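Local coordinates for dihydropteroate synthase (Mycobacterium smegmatis, PDB 6OMZ), which probably condenses para-aminobenzoate with 6-hydroxymethyl-7,8-dihydropterin diphosphate to give 7,8-dihydropteroate, the immediate precursor of folates, at residues R158-V169 with A199-L208; T44-V55 with P87-I97. The protein carries 1 engineered substitution. All blocks are in the same frame, centred on the assembly; numbering follows the deposited sequence.

Contact 1 (R158-V169 with A199-L208). With EDO (1,2-ethanediol), chain I; EDO (1,2-ethanediol), chain M.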
loop_
_atom_site.group_PDB
_atom_site.type_symbol
_atom_site.label_atom_id
_atom_site.label_comp_id
_atom_site.label_asym_id
_atom_site.label_seq_id
_atom_site.Cartn_x
_atom_site.Cartn_y
_atom_site.Cartn_z
ATOM N N ARG A 158 13.805 8.124 -10.304
ATOM C CA ARG A 158 14.592 9.332 -10.105
ATOM C C ARG A 158 13.777 10.397 -9.376
ATOM O O ARG A 158 12.642 10.707 -9.754
ATOM C CB ARG A 158 15.077 9.861 -11.453
ATOM C CG ARG A 158 15.958 11.097 -11.362
ATOM C CD ARG A 158 16.597 11.382 -12.714
ATOM N NE ARG A 158 17.769 10.541 -12.972
ATOM C CZ ARG A 158 18.433 10.523 -14.124
ATOM N NH1 ARG A 158 18.033 11.284 -15.131
ATOM N NH2 ARG A 158 19.494 9.744 -14.274
ATOM N N VAL A 159 14.369 10.975 -8.338
ATOM C CA VAL A 159 13.681 11.992 -7.544
ATOM C C VAL A 159 13.578 13.295 -8.333
ATOM O O VAL A 159 14.609 13.867 -8.720
ATOM C CB VAL A 159 14.397 12.210 -6.202
ATOM C CG1 VAL A 159 13.758 13.371 -5.441
ATOM C CG2 VAL A 159 14.369 10.921 -5.385
ATOM N N PRO A 160 12.375 13.796 -8.594
ATOM C CA PRO A 160 12.229 15.059 -9.322
ATOM C C PRO A 160 12.492 16.250 -8.408
ATOM O O PRO A 160 12.701 16.117 -7.207
ATOM C CB PRO A 160 10.773 15.026 -9.790
ATOM C CG PRO A 160 10.068 14.198 -8.761
ATOM C CD PRO A 160 11.071 13.209 -8.226
ATOM N N GLY A 161 12.526 17.423 -9.028
ATOM C CA GLY A 161 12.625 18.653 -8.278
ATOM C C GLY A 161 11.258 19.143 -7.852
ATOM O O GLY A 161 10.497 19.674 -8.668
ATOM N N TYR A 162 10.919 18.936 -6.584
ATOM C CA TYR A 162 9.729 19.543 -6.001
ATOM C C TYR A 162 10.061 20.930 -5.466
ATOM O O TYR A 162 11.053 21.096 -4.752
ATOM C CB TYR A 162 9.198 18.697 -4.846
ATOM C CG TYR A 162 8.973 17.235 -5.157
ATOM C CD1 TYR A 162 7.774 16.793 -5.713
ATOM C CD2 TYR A 162 9.950 16.294 -4.868
ATOM C CE1 TYR A 162 7.568 15.432 -5.984
ATOM C CE2 TYR A 162 9.749 14.944 -5.127
ATOM C CZ TYR A 162 8.560 14.524 -5.684
ATOM O OH TYR A 162 8.381 13.177 -5.937
ATOM N N ARG A 163 9.213 21.917 -5.773
ATOM C CA ARG A 163 9.294 23.175 -5.034
ATOM C C ARG A 163 8.762 22.986 -3.618
ATOM O O ARG A 163 9.271 23.589 -2.665
ATOM C CB ARG A 163 8.502 24.288 -5.728
ATOM C CG ARG A 163 8.860 24.622 -7.174
ATOM C CD ARG A 163 10.136 25.418 -7.315
ATOM N NE ARG A 163 10.164 26.653 -6.533
ATOM C CZ ARG A 163 11.173 27.519 -6.557
ATOM N NH1 ARG A 163 12.215 27.292 -7.343
ATOM N NH2 ARG A 163 11.144 28.621 -5.805
ATOM N N ASP A 164 7.720 22.165 -3.475
ATOM C CA ASP A 164 7.038 21.942 -2.200
ATOM C C ASP A 164 6.416 20.548 -2.290
ATOM O O ASP A 164 5.295 20.391 -2.782
ATOM C CB ASP A 164 5.991 23.021 -1.949
ATOM C CG ASP A 164 5.287 22.874 -0.589
ATOM O OD1 ASP A 164 5.197 21.750 -0.060
ATOM O OD2 ASP A 164 4.813 23.906 -0.060
ATOM N N VAL A 165 7.150 19.540 -1.801
ATOM C CA VAL A 165 6.688 18.165 -1.990
ATOM C C VAL A 165 5.318 17.959 -1.343
ATOM O O VAL A 165 4.482 17.213 -1.872
ATOM C CB VAL A 165 7.720 17.144 -1.464
ATOM C CG1 VAL A 165 7.834 17.205 0.065
ATOM C CG2 VAL A 165 7.330 15.726 -1.905
ATOM N N VAL A 166 5.053 18.632 -0.221
ATOM C CA VAL A 166 3.782 18.439 0.485
ATOM C C VAL A 166 2.623 18.921 -0.376
ATOM O O VAL A 166 1.653 18.186 -0.617
ATOM C CB VAL A 166 3.811 19.161 1.842
ATOM C CG1 VAL A 166 2.434 19.108 2.478
ATOM C CG2 VAL A 166 4.865 18.509 2.771
ATOM N N ALA A 167 2.715 20.167 -0.863
ATOM C CA ALA A 167 1.642 20.740 -1.662
ATOM C C ALA A 167 1.509 20.032 -2.999
ATOM O O ALA A 167 0.396 19.883 -3.519
ATOM C CB ALA A 167 1.879 22.239 -1.879
ATOM N N GLU A 168 2.631 19.597 -3.580
ATOM C CA GLU A 168 2.577 19.012 -4.913
ATOM C C GLU A 168 1.992 17.611 -4.870
ATOM O O GLU A 168 1.239 17.224 -5.769
ATOM C CB GLU A 168 3.966 19.013 -5.550
ATOM C CG GLU A 168 4.453 20.442 -5.828
ATOM C CD GLU A 168 5.834 20.511 -6.472
ATOM O OE1 GLU A 168 6.161 19.628 -7.291
ATOM O OE2 GLU A 168 6.589 21.455 -6.147
ATOM N N VAL A 169 2.342 16.833 -3.847
ATOM C CA VAL A 169 1.738 15.512 -3.694
ATOM C C VAL A 169 0.228 15.644 -3.535
ATOM O O VAL A 169 -0.542 14.936 -4.192
ATOM C CB VAL A 169 2.376 14.753 -2.519
ATOM C CG1 VAL A 169 1.504 13.568 -2.116
ATOM C CG2 VAL A 169 3.776 14.242 -2.936
ATOM N N ALA A 199 10.192 7.771 -5.689
ATOM C CA ALA A 199 10.803 8.990 -6.236
ATOM C C ALA A 199 10.739 10.121 -5.216
ATOM O O ALA A 199 10.463 11.272 -5.543
ATOM C CB ALA A 199 10.164 9.410 -7.566
ATOM N N LYS A 200 11.008 9.776 -3.961
ATOM C CA LYS A 200 10.988 10.719 -2.853
ATOM C C LYS A 200 12.161 10.405 -1.936
ATOM O O LYS A 200 12.510 9.234 -1.757
ATOM C CB LYS A 200 9.661 10.631 -2.071
ATOM C CG LYS A 200 8.412 11.039 -2.897
ATOM C CD LYS A 200 7.130 10.901 -2.042
ATOM C CE LYS A 200 5.856 11.179 -2.866
ATOM N NZ LYS A 200 5.577 9.988 -3.766
ATOM N N THR A 201 12.775 11.445 -1.367
ATOM C CA THR A 201 13.844 11.253 -0.389
ATOM C C THR A 201 13.271 10.990 1.000
ATOM O O THR A 201 12.075 11.156 1.259
ATOM C CB THR A 201 14.747 12.486 -0.301
ATOM O OG1 THR A 201 13.997 13.545 0.317
ATOM C CG2 THR A 201 15.237 12.920 -1.681
ATOM N N ALA A 202 14.162 10.612 1.921
ATOM C CA ALA A 202 13.757 10.467 3.315
ATOM C C ALA A 202 13.151 11.759 3.851
ATOM O O ALA A 202 12.127 11.735 4.543
ATOM C CB ALA A 202 14.956 10.054 4.168
ATOM N N GLU A 203 13.783 12.900 3.556
ATOM C CA GLU A 203 13.269 14.172 4.064
ATOM C C GLU A 203 11.907 14.509 3.463
ATOM O O GLU A 203 11.041 15.077 4.148
ATOM C CB GLU A 203 14.277 15.287 3.790
ATOM C CG GLU A 203 15.519 15.209 4.662
ATOM C CD GLU A 203 16.623 14.354 4.038
ATOM O OE1 GLU A 203 16.361 13.650 3.032
ATOM O OE2 GLU A 203 17.763 14.411 4.545
ATOM N N HIS A 204 11.694 14.175 2.186
ATOM C CA HIS A 204 10.359 14.304 1.607
ATOM C C HIS A 204 9.340 13.492 2.402
ATOM O O HIS A 204 8.245 13.973 2.713
ATOM C CB HIS A 204 10.363 13.848 0.149
ATOM C CG HIS A 204 11.121 14.750 -0.774
ATOM N ND1 HIS A 204 11.689 14.292 -1.944
ATOM C CD2 HIS A 204 11.399 16.074 -0.712
ATOM C CE1 HIS A 204 12.287 15.295 -2.564
ATOM N NE2 HIS A 204 12.129 16.387 -1.835
ATOM N N ASN A 205 9.686 12.245 2.727
ATOM C CA ASN A 205 8.770 11.367 3.453
ATOM C C ASN A 205 8.354 11.968 4.794
ATOM O O ASN A 205 7.168 11.943 5.159
ATOM C CB ASN A 205 9.424 9.998 3.666
ATOM C CG ASN A 205 9.472 9.168 2.397
ATOM O OD1 ASN A 205 8.913 9.546 1.361
ATOM N ND2 ASN A 205 10.120 8.016 2.476
ATOM N N TRP A 206 9.316 12.499 5.546
ATOM C CA TRP A 206 8.993 13.007 6.876
ATOM C C TRP A 206 8.147 14.272 6.783
ATOM O O TRP A 206 7.265 14.491 7.616
ATOM C CB TRP A 206 10.270 13.256 7.680
ATOM C CG TRP A 206 10.996 11.975 8.059
ATOM C CD1 TRP A 206 12.269 11.619 7.706
ATOM C CD2 TRP A 206 10.477 10.888 8.847
ATOM N NE1 TRP A 206 12.570 10.376 8.221
ATOM C CE2 TRP A 206 11.489 9.907 8.923
ATOM C CE3 TRP A 206 9.258 10.655 9.506
ATOM C CZ2 TRP A 206 11.324 8.702 9.634
ATOM C CZ3 TRP A 206 9.093 9.457 10.208
ATOM C CH2 TRP A 206 10.122 8.492 10.254
ATOM N N ALA A 207 8.385 15.113 5.769
ATOM C CA ALA A 207 7.498 16.258 5.571
ATOM C C ALA A 207 6.083 15.798 5.232
ATOM O O ALA A 207 5.107 16.360 5.738
ATOM C CB ALA A 207 8.040 17.194 4.480
ATOM N N LEU A 208 5.954 14.754 4.395
ATOM C CA LEU A 208 4.626 14.259 4.042
ATOM C C LEU A 208 3.914 13.670 5.248
ATOM O O LEU A 208 2.697 13.838 5.398
ATOM C CB LEU A 208 4.725 13.208 2.935
ATOM C CG LEU A 208 5.095 13.824 1.581
ATOM C CD1 LEU A 208 5.626 12.743 0.637
ATOM C CD2 LEU A 208 3.874 14.528 1.005
HETATM C C1 EDO I . 1.837 23.999 2.440
HETATM O O1 EDO I . 1.882 24.528 1.112
HETATM C C2 EDO I . 2.698 22.744 2.484
HETATM O O2 EDO I . 4.081 23.104 2.594
HETATM C C1 EDO M . 10.592 17.986 -12.801
HETATM O O1 EDO M . 11.549 18.178 -11.753
HETATM C C2 EDO M . 9.303 17.388 -12.240
HETATM O O2 EDO M . 8.507 18.409 -11.624
HETATM O O HOH W 1 6.972 10.957 -6.597
HETATM O O HOH W 2 12.325 19.243 -2.461
#
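Y162 lays one edge of its ring on H204: CD2 comes within 3.4 Å of H204 CE1, and with the planes at 82° and the centroids 4.9 Å apart the pair is a T-shaped (edge-to-face) stack. At the far end of the phenol, OH donates to A199 O at 2.8 Å, with the donor tilted 34° from the carbonyl plane, and also takes a bond from a water. V165 holds CG2 over the centre of the Y162 ring, 3.8 Å above its plane, and rests CG1 against H204 CD2, while V159 CG1 meets the H204 ring at its edge.

Its own segment helps fix the imidazole. T201 is the N-cap of helix 202-210 and forms a capping box with H204: H204 N donates to T201 OG1 at 3.0 Å, and T201 N returns a bond to H204 ND1. On the other imidazole nitrogen, NE2, a water links the ring to Y162 O. L208 CD2 packs on V169 CB at 3.8 Å, and V169 CG2 touches the aliphatic part of K200, whose NZ bonds to G195 O, F198 O and H147 ND1, with a weak link through the water on Y162 OH.

The contact joins the loop 158-164 and first turn of helix 165-182 to the loop 199-201 and first turns of helix 202-210, next to the pterin-site residue F198, at the C-terminal end of the TIM-barrel strands, where the pterin binds.

Contact 2 (T44-V55 with P87-I97)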
loop_
_atom_site.group_PDB
_atom_site.type_symbol
_atom_site.label_atom_id
_atom_site.label_comp_id
_atom_site.label_asym_id
_atom_site.label_seq_id
_atom_site.Cartn_x
_atom_site.Cartn_y
_atom_site.Cartn_z
ATOM N N THR A 44 1.202 -21.221 -4.342
ATOM C CA THR A 44 -0.078 -20.639 -3.951
ATOM C C THR A 44 -0.389 -20.913 -2.485
ATOM O O THR A 44 -0.813 -20.012 -1.755
ATOM C CB THR A 44 -1.191 -21.198 -4.840
ATOM O OG1 THR A 44 -0.976 -20.775 -6.184
ATOM C CG2 THR A 44 -2.554 -20.725 -4.360
ATOM N N ASP A 45 -0.201 -22.162 -2.043
ATOM C CA ASP A 45 -0.572 -22.530 -0.675
ATOM C C ASP A 45 0.213 -21.728 0.359
ATOM O O ASP A 45 -0.322 -21.372 1.415
ATOM C CB ASP A 45 -0.368 -24.030 -0.449
ATOM C CG ASP A 45 -1.288 -24.885 -1.310
ATOM O OD1 ASP A 45 -2.341 -24.377 -1.753
ATOM O OD2 ASP A 45 -0.953 -26.066 -1.542
ATOM N N ARG A 46 1.492 -21.456 0.090
ATOM C CA ARG A 46 2.281 -20.662 1.029
ATOM C C ARG A 46 1.732 -19.246 1.137
ATOM O O ARG A 46 1.642 -18.689 2.238
ATOM C CB ARG A 46 3.751 -20.632 0.606
ATOM C CG ARG A 46 4.693 -20.109 1.689
ATOM C CD ARG A 46 5.772 -19.180 1.147
ATOM N NE ARG A 46 6.938 -19.880 0.610
ATOM C CZ ARG A 46 8.144 -19.885 1.177
ATOM N NH1 ARG A 46 8.360 -19.228 2.310
ATOM N NH2 ARG A 46 9.141 -20.544 0.603
ATOM N N ALA A 47 1.355 -18.649 -0.001
ATOM C CA ALA A 47 0.809 -17.295 0.020
ATOM C C ALA A 47 -0.552 -17.267 0.697
ATOM O O ALA A 47 -0.863 -16.329 1.441
ATOM C CB ALA A 47 0.714 -16.735 -1.404
ATOM N N VAL A 48 -1.377 -18.286 0.458
ATOM C CA VAL A 48 -2.675 -18.343 1.122
ATOM C C VAL A 48 -2.500 -18.474 2.633
ATOM O O VAL A 48 -3.163 -17.778 3.412
ATOM C CB VAL A 48 -3.525 -19.487 0.545
ATOM C CG1 VAL A 48 -4.707 -19.786 1.458
ATOM C CG2 VAL A 48 -3.991 -19.132 -0.863
ATOM N N GLU A 49 -1.610 -19.374 3.072
ATOM C CA GLU A 49 -1.388 -19.510 4.511
ATOM C C GLU A 49 -0.819 -18.229 5.102
ATOM O O GLU A 49 -1.106 -17.892 6.257
ATOM C CB GLU A 49 -0.455 -20.688 4.803
ATOM C CG GLU A 49 -1.054 -22.054 4.476
ATOM C CD GLU A 49 -2.301 -22.379 5.291
ATOM O OE1 GLU A 49 -2.443 -21.863 6.425
ATOM O OE2 GLU A 49 -3.142 -23.159 4.791
ATOM N N HIS A 50 -0.011 -17.507 4.325
ATOM C CA HIS A 50 0.489 -16.207 4.761
ATOM C C HIS A 50 -0.664 -15.235 5.008
ATOM O O HIS A 50 -0.753 -14.613 6.075
ATOM C CB HIS A 50 1.460 -15.655 3.711
ATOM C CG HIS A 50 2.177 -14.414 4.140
ATOM N ND1 HIS A 50 2.880 -13.623 3.261
ATOM C CD2 HIS A 50 2.312 -13.834 5.357
ATOM C CE1 HIS A 50 3.411 -12.605 3.913
ATOM N NE2 HIS A 50 3.089 -12.715 5.187
ATOM N N GLY A 51 -1.574 -15.124 4.042
ATOM C CA GLY A 51 -2.733 -14.258 4.212
ATOM C C GLY A 51 -3.610 -14.668 5.382
ATOM O O GLY A 51 -4.065 -13.820 6.152
ATOM N N LEU A 52 -3.851 -15.971 5.539
ATOM C CA LEU A 52 -4.621 -16.438 6.693
ATOM C C LEU A 52 -3.948 -16.051 8.005
ATOM O O LEU A 52 -4.625 -15.698 8.986
ATOM C CB LEU A 52 -4.805 -17.951 6.615
ATOM C CG LEU A 52 -5.676 -18.490 5.480
ATOM C CD1 LEU A 52 -5.675 -20.006 5.513
ATOM C CD2 LEU A 52 -7.101 -17.956 5.612
ATOM N N ALA A 53 -2.612 -16.125 8.048
ATOM C CA ALA A 53 -1.885 -15.784 9.268
ATOM C C ALA A 53 -1.969 -14.290 9.566
ATOM O O ALA A 53 -2.011 -13.884 10.736
ATOM C CB ALA A 53 -0.425 -16.213 9.142
ATOM N N LEU A 54 -1.949 -13.457 8.526
ATOM C CA LEU A 54 -2.081 -12.019 8.730
ATOM C C LEU A 54 -3.479 -11.660 9.214
ATOM O O LEU A 54 -3.643 -10.763 10.052
ATOM C CB LEU A 54 -1.757 -11.277 7.435
ATOM C CG LEU A 54 -0.339 -11.468 6.896
ATOM C CD1 LEU A 54 -0.146 -10.576 5.674
ATOM C CD2 LEU A 54 0.703 -11.141 7.970
ATOM N N VAL A 55 -4.499 -12.350 8.706
ATOM C CA VAL A 55 -5.857 -12.121 9.205
ATOM C C VAL A 55 -5.960 -12.539 10.670
ATOM O O VAL A 55 -6.541 -11.828 11.504
ATOM C CB VAL A 55 -6.884 -12.863 8.327
ATOM C CG1 VAL A 55 -8.265 -12.831 8.981
ATOM C CG2 VAL A 55 -6.952 -12.243 6.938
ATOM N N PRO A 87 -5.209 -17.399 -8.078
ATOM C CA PRO A 87 -5.491 -18.551 -7.194
ATOM C C PRO A 87 -5.451 -18.188 -5.723
ATOM O O PRO A 87 -6.217 -18.736 -4.920
ATOM C CB PRO A 87 -4.382 -19.558 -7.544
ATOM C CG PRO A 87 -3.879 -19.138 -8.900
ATOM C CD PRO A 87 -4.022 -17.647 -8.922
ATOM N N VAL A 88 -4.538 -17.291 -5.353
ATOM C CA VAL A 88 -4.426 -16.854 -3.969
ATOM C C VAL A 88 -5.657 -16.054 -3.577
ATOM O O VAL A 88 -6.237 -16.260 -2.505
ATOM C CB VAL A 88 -3.134 -16.034 -3.783
ATOM C CG1 VAL A 88 -3.067 -15.428 -2.375
ATOM C CG2 VAL A 88 -1.908 -16.903 -4.069
ATOM N N ILE A 89 -6.071 -15.133 -4.444
ATOM C CA ILE A 89 -7.237 -14.309 -4.159
ATOM C C ILE A 89 -8.486 -15.172 -4.062
ATOM O O ILE A 89 -9.336 -14.952 -3.190
ATOM C CB ILE A 89 -7.377 -13.211 -5.234
ATOM C CG1 ILE A 89 -6.183 -12.245 -5.155
ATOM C CG2 ILE A 89 -8.695 -12.445 -5.066
ATOM C CD1 ILE A 89 -6.084 -11.296 -6.369
ATOM N N ARG A 90 -8.626 -16.157 -4.954
ATOM C CA ARG A 90 -9.809 -17.014 -4.915
ATOM C C ARG A 90 -9.926 -17.748 -3.582
ATOM O O ARG A 90 -11.017 -17.818 -2.994
ATOM C CB ARG A 90 -9.793 -18.017 -6.072
ATOM C CG ARG A 90 -10.412 -17.493 -7.367
ATOM C CD ARG A 90 -10.623 -18.622 -8.384
ATOM N NE ARG A 90 -9.350 -19.165 -8.862
ATOM C CZ ARG A 90 -8.671 -18.680 -9.902
ATOM N NH1 ARG A 90 -9.140 -17.639 -10.578
ATOM N NH2 ARG A 90 -7.520 -19.235 -10.263
ATOM N N GLU A 91 -8.819 -18.296 -3.079
ATOM C CA GLU A 91 -8.908 -19.070 -1.839
ATOM C C GLU A 91 -9.139 -18.170 -0.622
ATOM O O GLU A 91 -9.884 -18.538 0.296
ATOM C CB GLU A 91 -7.656 -19.927 -1.670
ATOM C CG GLU A 91 -7.433 -20.860 -2.845
ATOM C CD GLU A 91 -6.361 -21.900 -2.595
ATOM O OE1 GLU A 91 -6.174 -22.301 -1.427
ATOM O OE2 GLU A 91 -5.707 -22.318 -3.574
ATOM N N LEU A 92 -8.525 -16.984 -0.598
ATOM C CA LEU A 92 -8.730 -16.087 0.536
ATOM C C LEU A 92 -10.132 -15.489 0.519
ATOM O O LEU A 92 -10.754 -15.316 1.574
ATOM C CB LEU A 92 -7.669 -14.983 0.535
ATOM C CG LEU A 92 -6.217 -15.420 0.783
ATOM C CD1 LEU A 92 -5.268 -14.241 0.642
ATOM C CD2 LEU A 92 -6.059 -16.072 2.172
ATOM N N ALA A 93 -10.641 -15.155 -0.670
ATOM C CA ALA A 93 -11.991 -14.612 -0.765
ATOM C C ALA A 93 -13.028 -15.631 -0.321
ATOM O O ALA A 93 -14.048 -15.258 0.265
ATOM C CB ALA A 93 -12.273 -14.148 -2.198
ATOM N N ALA A 94 -12.778 -16.922 -0.565
ATOM C CA ALA A 94 -13.704 -17.962 -0.122
ATOM C C ALA A 94 -13.811 -18.043 1.397
ATOM O O ALA A 94 -14.766 -18.639 1.904
ATOM C CB ALA A 94 -13.281 -19.326 -0.675
ATOM N N GLN A 95 -12.855 -17.470 2.135
ATOM C CA GLN A 95 -12.953 -17.359 3.588
ATOM C C GLN A 95 -13.550 -16.030 4.044
ATOM O O GLN A 95 -13.523 -15.735 5.243
ATOM C CB GLN A 95 -11.576 -17.542 4.243
ATOM C CG GLN A 95 -10.834 -18.795 3.807
ATOM C CD GLN A 95 -11.555 -20.060 4.202
ATOM O OE1 GLN A 95 -12.184 -20.127 5.259
ATOM N NE2 GLN A 95 -11.475 -21.074 3.352
ATOM N N GLY A 96 -14.086 -15.226 3.129
ATOM C CA GLY A 96 -14.720 -13.979 3.520
ATOM C C GLY A 96 -13.764 -12.845 3.819
ATOM O O GLY A 96 -14.150 -11.871 4.484
ATOM N N ILE A 97 -12.532 -12.952 3.364
ATOM C CA ILE A 97 -11.508 -11.941 3.617
ATOM C C ILE A 97 -11.656 -10.808 2.615
ATOM O O ILE A 97 -11.926 -11.040 1.431
ATOM C CB ILE A 97 -10.114 -12.588 3.540
ATOM C CG1 ILE A 97 -9.974 -13.625 4.663
ATOM C CG2 ILE A 97 -8.996 -11.529 3.597
ATOM C CD1 ILE A 97 -8.774 -14.525 4.550
#
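V48 and L92 run alongside each other, pointing opposite ways, L92 CD2 passing 4.0 Å from V48 CG1 and settling 3.6 Å from V48 O. With chi1 of V48 at 165°, CG2 lies opposite the carbonyl carbon and meets E91 CB at 3.8 Å as well as the backbone at V88 CA. E91 runs across V48 at about a right angle, its chain extended beyond CG, which carries OE2 to the methyl CG2 of T44. D45 OD1 is 4.3 Å from the same OE2, a pair of like charges at the exposed margin that probably repel mildly.

Toward the start of both segments, V88 CG2 fits against A47 CB at 3.7 Å, and P87 CB against T44. At the other end L52 crosses I97 almost perpendicularly, L52 CD2 meeting I97 CD1, whereas V55 and I97 meet tip to tip, V55 CG2 to I97 CD1 at 3.8 Å. L92 CD2 lies over the backbone at G51 C and L52 N.

The segment axes cross at -41° and approach to 9.2 Å. Beneath them lies the parallel barrel sheet: L54, V55 and I97 reach I62 of strand 61-65, L92 reaches I99 of strand 98-102, and helix 30-35 touches A47 and V88 through V30.

In the fold
Contacts 1 and 2 lie on opposite sides of the chain's centre, with centres 35 Å apart and no atoms in touch. Both are partly buried and belong to the helical layer around the one parallel barrel, but they share no helix. Contact 2 pairs helix 44-56 with helix 78-93, which flank strand 61-65, and it is almost wholly aliphatic, with no hydrogen bond between its segments. Contact 1 relies largely on loop residues leading into two helices that cross more steeply, at -69°, and it mixes aromatic, hydrogen-bonded and water-mediated contacts. It also lies nearer the bound pterin monophosphate, about 9 Å from the K200 side chain against about 14 Å from the A47 side chain.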